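Local coordinates for protein Non-ribosomal peptide synthetase (Methanobrevibacter ruminantium, PDB 6VTJ) that probably carries a peptide on its phosphopantetheine-bearing carrier domain and releases it by NAD(P)H-dependent reduction in the adjoining reductase domain, at residues A[394-408]-A[472-485]. Sequence-based numbering, arbitrary orientation.
Sequences ISHRDIVDALNTYGY and ADEEYLKRLFDYLN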
loop_
_atom_site.group_PDB
_atom_site.type_symbol
_atom_site.label_atom_id
_atom_site.label_comp_id
_atom_site.label_asym_id
_atom_site.label_seq_id
_atom_site.Cartn_x
_atom_site.Cartn_y
_atom_site.Cartn_z
ATOM N N ILE A 394 9.118 14.246 7.452
ATOM C CA ILE A 394 10.419 14.713 7.006
ATOM C C ILE A 394 10.312 15.047 5.521
ATOM O O ILE A 394 9.320 14.734 4.862
ATOM C CB ILE A 394 11.539 13.683 7.270
ATOM C CG1 ILE A 394 11.287 12.370 6.546
ATOM C CG2 ILE A 394 11.662 13.394 8.739
ATOM C CD1 ILE A 394 12.439 11.391 6.715
ATOM N N SER A 395 11.342 15.701 4.998
ATOM C CA SER A 395 11.392 15.989 3.571
ATOM C C SER A 395 12.485 15.158 2.918
ATOM O O SER A 395 13.241 14.456 3.585
ATOM C CB SER A 395 11.623 17.476 3.320
ATOM O OG SER A 395 12.979 17.785 3.529
ATOM N N HIS A 396 12.565 15.248 1.588
ATOM C CA HIS A 396 13.611 14.524 0.886
ATOM C C HIS A 396 14.973 15.172 1.066
ATOM O O HIS A 396 15.982 14.529 0.778
ATOM C CB HIS A 396 13.261 14.384 -0.591
ATOM C CG HIS A 396 12.258 13.302 -0.853
ATOM N ND1 HIS A 396 10.918 13.444 -0.557
ATOM C CD2 HIS A 396 12.402 12.048 -1.341
ATOM C CE1 HIS A 396 10.277 12.334 -0.874
ATOM N NE2 HIS A 396 11.155 11.466 -1.345
ATOM N N ARG A 397 15.025 16.402 1.574
ATOM C CA ARG A 397 16.302 16.952 2.004
ATOM C C ARG A 397 16.799 16.228 3.244
ATOM O O ARG A 397 17.998 15.959 3.370
ATOM C CB ARG A 397 16.179 18.455 2.271
ATOM C CG ARG A 397 15.732 19.272 1.071
ATOM C CD ARG A 397 15.669 20.768 1.399
ATOM N NE ARG A 397 15.311 21.527 0.214
ATOM C CZ ARG A 397 14.061 21.813 -0.138
ATOM N NH1 ARG A 397 13.042 21.425 0.625
ATOM N NH2 ARG A 397 13.831 22.483 -1.258
ATOM N N ASP A 398 15.891 15.872 4.155
ATOM C CA ASP A 398 16.290 15.069 5.305
ATOM C C ASP A 398 16.837 13.729 4.854
ATOM O O ASP A 398 17.898 13.269 5.329
ATOM C CB ASP A 398 15.100 14.864 6.240
ATOM C CG ASP A 398 14.644 16.142 6.879
ATOM O OD1 ASP A 398 15.497 16.838 7.466
ATOM O OD2 ASP A 398 13.433 16.451 6.804
ATOM N N ILE A 399 16.128 13.090 3.914
ATOM C CA ILE A 399 16.561 11.782 3.447
ATOM C C ILE A 399 17.899 11.892 2.744
ATOM O O ILE A 399 18.810 11.096 2.992
ATOM C CB ILE A 399 15.501 11.145 2.538
ATOM C CG1 ILE A 399 14.310 10.678 3.372
ATOM C CG2 ILE A 399 16.117 9.999 1.768
ATOM C CD1 ILE A 399 12.984 11.043 2.763
ATOM N N VAL A 400 18.054 12.897 1.878
ATOM C CA VAL A 400 19.303 13.040 1.135
ATOM C C VAL A 400 20.448 13.454 2.059
ATOM O O VAL A 400 21.589 13.044 1.844
ATOM C CB VAL A 400 19.108 14.009 -0.049
ATOM C CG1 VAL A 400 20.433 14.542 -0.552
ATOM C CG2 VAL A 400 18.417 13.277 -1.196
ATOM N N ASP A 401 20.179 14.238 3.107
ATOM C CA ASP A 401 21.221 14.518 4.090
ATOM C C ASP A 401 21.727 13.230 4.713
ATOM O O ASP A 401 22.940 13.058 4.894
ATOM C CB ASP A 401 20.714 15.462 5.183
ATOM C CG ASP A 401 20.514 16.893 4.684
ATOM O OD1 ASP A 401 20.909 17.193 3.531
ATOM O OD2 ASP A 401 19.923 17.707 5.435
ATOM N N ALA A 402 20.810 12.307 5.037
ATOM C CA ALA A 402 21.238 11.005 5.561
ATOM C C ALA A 402 22.004 10.187 4.514
ATOM O O ALA A 402 23.010 9.540 4.832
ATOM C CB ALA A 402 20.027 10.223 6.063
ATOM N N LEU A 403 21.534 10.178 3.268
ATOM C CA LEU A 403 22.207 9.384 2.243
ATOM C C LEU A 403 23.604 9.920 1.947
ATOM O O LEU A 403 24.531 9.146 1.701
ATOM C CB LEU A 403 21.379 9.354 0.967
ATOM C CG LEU A 403 20.347 8.238 0.900
ATOM C CD1 LEU A 403 19.562 8.380 -0.393
ATOM C CD2 LEU A 403 21.028 6.873 1.012
ATOM N N ASN A 404 23.790 11.237 1.985
ATOM C CA ASN A 404 25.098 11.790 1.642
ATOM C C ASN A 404 26.182 11.487 2.677
ATOM O O ASN A 404 27.362 11.715 2.389
ATOM C CB ASN A 404 24.997 13.299 1.429
ATOM C CG ASN A 404 24.528 13.648 0.046
ATOM O OD1 ASN A 404 24.536 12.803 -0.845
ATOM N ND2 ASN A 404 24.117 14.895 -0.151
ATOM N N THR A 405 25.835 10.994 3.870
ATOM C CA THR A 405 26.903 10.572 4.774
ATOM C C THR A 405 27.603 9.309 4.284
ATOM O O THR A 405 28.653 8.949 4.826
ATOM C CB THR A 405 26.374 10.362 6.198
ATOM O OG1 THR A 405 25.572 9.177 6.247
ATOM C CG2 THR A 405 25.548 11.552 6.646
ATOM N N TYR A 406 27.066 8.643 3.267
ATOM C CA TYR A 406 27.749 7.534 2.614
ATOM C C TYR A 406 28.639 7.984 1.463
ATOM O O TYR A 406 29.224 7.133 0.790
ATOM C CB TYR A 406 26.726 6.507 2.110
ATOM C CG TYR A 406 25.824 6.019 3.214
ATOM C CD1 TYR A 406 26.264 5.058 4.121
ATOM C CD2 TYR A 406 24.552 6.544 3.379
ATOM C CE1 TYR A 406 25.455 4.630 5.157
ATOM C CE2 TYR A 406 23.735 6.123 4.414
ATOM C CZ TYR A 406 24.189 5.167 5.292
ATOM O OH TYR A 406 23.370 4.747 6.302
ATOM N N GLY A 407 28.734 9.289 1.216
ATOM C CA GLY A 407 29.529 9.802 0.122
ATOM C C GLY A 407 28.860 9.814 -1.230
ATOM O O GLY A 407 29.558 9.885 -2.243
ATOM N N TYR A 408 27.523 9.762 -1.294
ATOM C CA TYR A 408 26.855 9.710 -2.595
ATOM C C TYR A 408 26.807 11.056 -3.314
ATOM O O TYR A 408 26.516 11.083 -4.515
ATOM C CB TYR A 408 25.430 9.167 -2.449
ATOM C CG TYR A 408 25.370 7.738 -1.975
ATOM C CD1 TYR A 408 26.361 6.820 -2.319
ATOM C CD2 TYR A 408 24.326 7.307 -1.179
ATOM C CE1 TYR A 408 26.303 5.500 -1.872
ATOM C CE2 TYR A 408 24.258 6.001 -0.731
ATOM C CZ TYR A 408 25.245 5.103 -1.079
ATOM O OH TYR A 408 25.151 3.809 -0.620
ATOM N N ALA A 472 11.768 10.245 12.862
ATOM C CA ALA A 472 12.656 9.643 11.869
ATOM C C ALA A 472 13.872 10.551 11.702
ATOM O O ALA A 472 14.056 11.222 10.685
ATOM C CB ALA A 472 11.933 9.426 10.545
ATOM N N ASP A 473 14.696 10.594 12.756
ATOM C CA ASP A 473 15.912 11.397 12.749
ATOM C C ASP A 473 17.020 10.725 11.928
ATOM O O ASP A 473 16.871 9.605 11.408
ATOM C CB ASP A 473 16.387 11.671 14.176
ATOM C CG ASP A 473 16.539 10.403 15.005
ATOM O OD1 ASP A 473 16.677 9.305 14.430
ATOM O OD2 ASP A 473 16.496 10.502 16.241
ATOM N N GLU A 474 18.162 11.422 11.843
ATOM C CA GLU A 474 19.280 10.948 11.027
ATOM C C GLU A 474 19.735 9.557 11.453
ATOM O O GLU A 474 19.945 8.676 10.603
ATOM C CB GLU A 474 20.458 11.933 11.085
ATOM C CG GLU A 474 21.525 11.582 10.032
ATOM C CD GLU A 474 22.608 12.645 9.821
ATOM O OE1 GLU A 474 23.576 12.704 10.617
ATOM O OE2 GLU A 474 22.501 13.397 8.826
ATOM N N GLU A 475 19.851 9.329 12.764
ATOM C CA GLU A 475 20.240 8.010 13.256
ATOM C C GLU A 475 19.279 6.940 12.750
ATOM O O GLU A 475 19.706 5.895 12.241
ATOM C CB GLU A 475 20.311 8.013 14.789
ATOM C CG GLU A 475 21.338 9.021 15.374
ATOM C CD GLU A 475 20.684 10.275 15.996
ATOM O OE1 GLU A 475 20.887 10.506 17.215
ATOM O OE2 GLU A 475 19.968 11.027 15.270
ATOM N N TYR A 476 17.968 7.189 12.860
ATOM C CA TYR A 476 17.035 6.195 12.351
ATOM C C TYR A 476 17.259 5.983 10.864
ATOM O O TYR A 476 17.370 4.837 10.396
ATOM C CB TYR A 476 15.589 6.603 12.627
ATOM C CG TYR A 476 14.624 5.843 11.775
ATOM C CD1 TYR A 476 14.370 4.501 12.018
ATOM C CD2 TYR A 476 13.986 6.455 10.702
ATOM C CE1 TYR A 476 13.494 3.804 11.240
ATOM C CE2 TYR A 476 13.097 5.766 9.921
ATOM C CZ TYR A 476 12.859 4.442 10.188
ATOM O OH TYR A 476 11.974 3.749 9.399
ATOM N N LEU A 477 17.401 7.085 10.113
ATOM C CA LEU A 477 17.610 6.950 8.676
ATOM C C LEU A 477 18.900 6.188 8.400
ATOM O O LEU A 477 18.951 5.352 7.490
ATOM C CB LEU A 477 17.602 8.326 7.997
ATOM C CG LEU A 477 16.241 9.046 7.958
ATOM C CD1 LEU A 477 16.367 10.442 7.342
ATOM C CD2 LEU A 477 15.158 8.220 7.215
ATOM N N LYS A 478 19.930 6.392 9.230
ATOM C CA LYS A 478 21.160 5.641 8.987
ATOM C C LYS A 478 20.938 4.159 9.242
ATOM O O LYS A 478 21.360 3.315 8.432
ATOM C CB LYS A 478 22.305 6.179 9.840
ATOM C CG LYS A 478 22.825 7.512 9.360
ATOM C CD LYS A 478 23.868 8.078 10.308
ATOM C CE LYS A 478 24.273 9.470 9.874
ATOM N NZ LYS A 478 25.038 10.199 10.932
ATOM N N ARG A 479 20.231 3.825 10.334
ATOM C CA ARG A 479 19.863 2.433 10.564
ATOM C C ARG A 479 19.181 1.876 9.329
ATOM O O ARG A 479 19.561 0.814 8.812
ATOM C CB ARG A 479 18.949 2.298 11.792
ATOM C CG ARG A 479 19.621 2.617 13.133
ATOM C CD ARG A 479 18.898 1.970 14.302
ATOM N NE ARG A 479 17.633 2.630 14.621
ATOM C CZ ARG A 479 17.532 3.847 15.154
ATOM N NH1 ARG A 479 18.623 4.548 15.441
ATOM N NH2 ARG A 479 16.338 4.364 15.410
ATOM N N LEU A 480 18.239 2.650 8.782
ATOM C CA LEU A 480 17.463 2.174 7.644
ATOM C C LEU A 480 18.380 1.940 6.455
ATOM O O LEU A 480 18.391 0.853 5.849
ATOM C CB LEU A 480 16.371 3.195 7.310
ATOM C CG LEU A 480 15.370 2.908 6.190
ATOM C CD1 LEU A 480 14.087 3.644 6.461
ATOM C CD2 LEU A 480 15.949 3.321 4.829
ATOM N N PHE A 481 19.230 2.923 6.170
ATOM C CA PHE A 481 20.059 2.788 4.991
ATOM C C PHE A 481 21.152 1.756 5.225
ATOM O O PHE A 481 21.499 1.018 4.291
ATOM C CB PHE A 481 20.608 4.158 4.578
ATOM C CG PHE A 481 19.548 5.067 4.002
ATOM C CD1 PHE A 481 18.695 4.606 3.025
ATOM C CD2 PHE A 481 19.371 6.351 4.487
ATOM C CE1 PHE A 481 17.706 5.417 2.506
ATOM C CE2 PHE A 481 18.390 7.170 3.976
ATOM C CZ PHE A 481 17.554 6.706 2.981
ATOM N N ASP A 482 21.621 1.603 6.475
ATOM C CA ASP A 482 22.641 0.584 6.702
ATOM C C ASP A 482 22.088 -0.769 6.310
ATOM O O ASP A 482 22.749 -1.553 5.609
ATOM C CB ASP A 482 23.082 0.558 8.162
ATOM C CG ASP A 482 24.022 1.695 8.523
ATOM O OD1 ASP A 482 24.392 2.506 7.650
ATOM O OD2 ASP A 482 24.383 1.779 9.714
ATOM N N TYR A 483 20.828 -1.012 6.674
ATOM C CA TYR A 483 20.248 -2.308 6.371
ATOM C C TYR A 483 20.224 -2.519 4.865
ATOM O O TYR A 483 20.706 -3.542 4.354
ATOM C CB TYR A 483 18.852 -2.410 6.983
ATOM C CG TYR A 483 18.183 -3.708 6.677
ATOM C CD1 TYR A 483 18.510 -4.856 7.382
ATOM C CD2 TYR A 483 17.227 -3.802 5.670
ATOM C CE1 TYR A 483 17.900 -6.064 7.100
ATOM C CE2 TYR A 483 16.618 -5.012 5.372
ATOM C CZ TYR A 483 16.965 -6.136 6.097
ATOM O OH TYR A 483 16.359 -7.337 5.819
ATOM N N LEU A 484 19.737 -1.521 4.127
ATOM C CA LEU A 484 19.633 -1.716 2.690
ATOM C C LEU A 484 21.016 -1.806 2.068
ATOM O O LEU A 484 21.212 -2.510 1.074
ATOM C CB LEU A 484 18.821 -0.595 2.055
ATOM C CG LEU A 484 17.361 -0.483 2.481
ATOM C CD1 LEU A 484 16.841 0.876 2.049
ATOM C CD2 LEU A 484 16.511 -1.601 1.911
ATOM N N ASN A 485 22.003 -1.159 2.677
ATOM C CA ASN A 485 23.329 -1.228 2.095
ATOM C C ASN A 485 23.921 -2.619 2.249
ATOM O O ASN A 485 24.758 -3.019 1.440
ATOM C CB ASN A 485 24.224 -0.174 2.724
ATOM C CG ASN A 485 24.119 1.148 2.013
ATOM O OD1 ASN A 485 23.692 1.210 0.853
ATOM N ND2 ASN A 485 24.509 2.215 2.696
#
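Leu403 sets its CD2 methyl squarely over the centre of the Phe481 ring, 3.6 Å from the centroid and 5° off the normal, a CH-pi contact in which the two side chains cross at about a right angle. Ile399 CG2 and Ala402 CB come to the same ring at its edge, the former 3.8 Å from Phe481 CZ. Phe481 is thus fitted against three residues of helix 396-403. Next to it the packing is tight: Ala402 has only a methyl group to interpose, and its CB lies 3.6 Å from Leu477 CB. The axes of helices 396-403 and 474-485 approach to 9.4 Å, crossing at -62°. Further along, Ile394 and Leu477 reach toward each other tip to tip, and both also touch Met363 of strand 360-365. That strand pairs antiparallel with 394-395 in the mixed sheet built on the Rossmann-type reductase core, so the C-terminal helix 474-485 is packed against this sheet margin, while Ile399 and Leu403 also lean on helix 338-349.

The outer side is looser and polar. Here Tyr406, with CG anti to its carbonyl carbon (chi1 -56°), brings its hydroxyl across to donate to Asp482 OD1 at 2.8 Å, the oxygen being met from above the carboxylate plane. Asn485 ND2 lies over one face of the tyrosine ring, 3.6 Å from Tyr406 CE1, with the amide nearly perpendicular to the ring. A phenylalanine in place of Tyr406 would probably leave Asp482 OD1 without this donor. Toward the start of helix 474-485, Lys478 NZ and Glu474 OE1 form a salt bridge of 2.9 Å on one helix, while the lysine's CE passes 3.9 Å from Thr405 OG1.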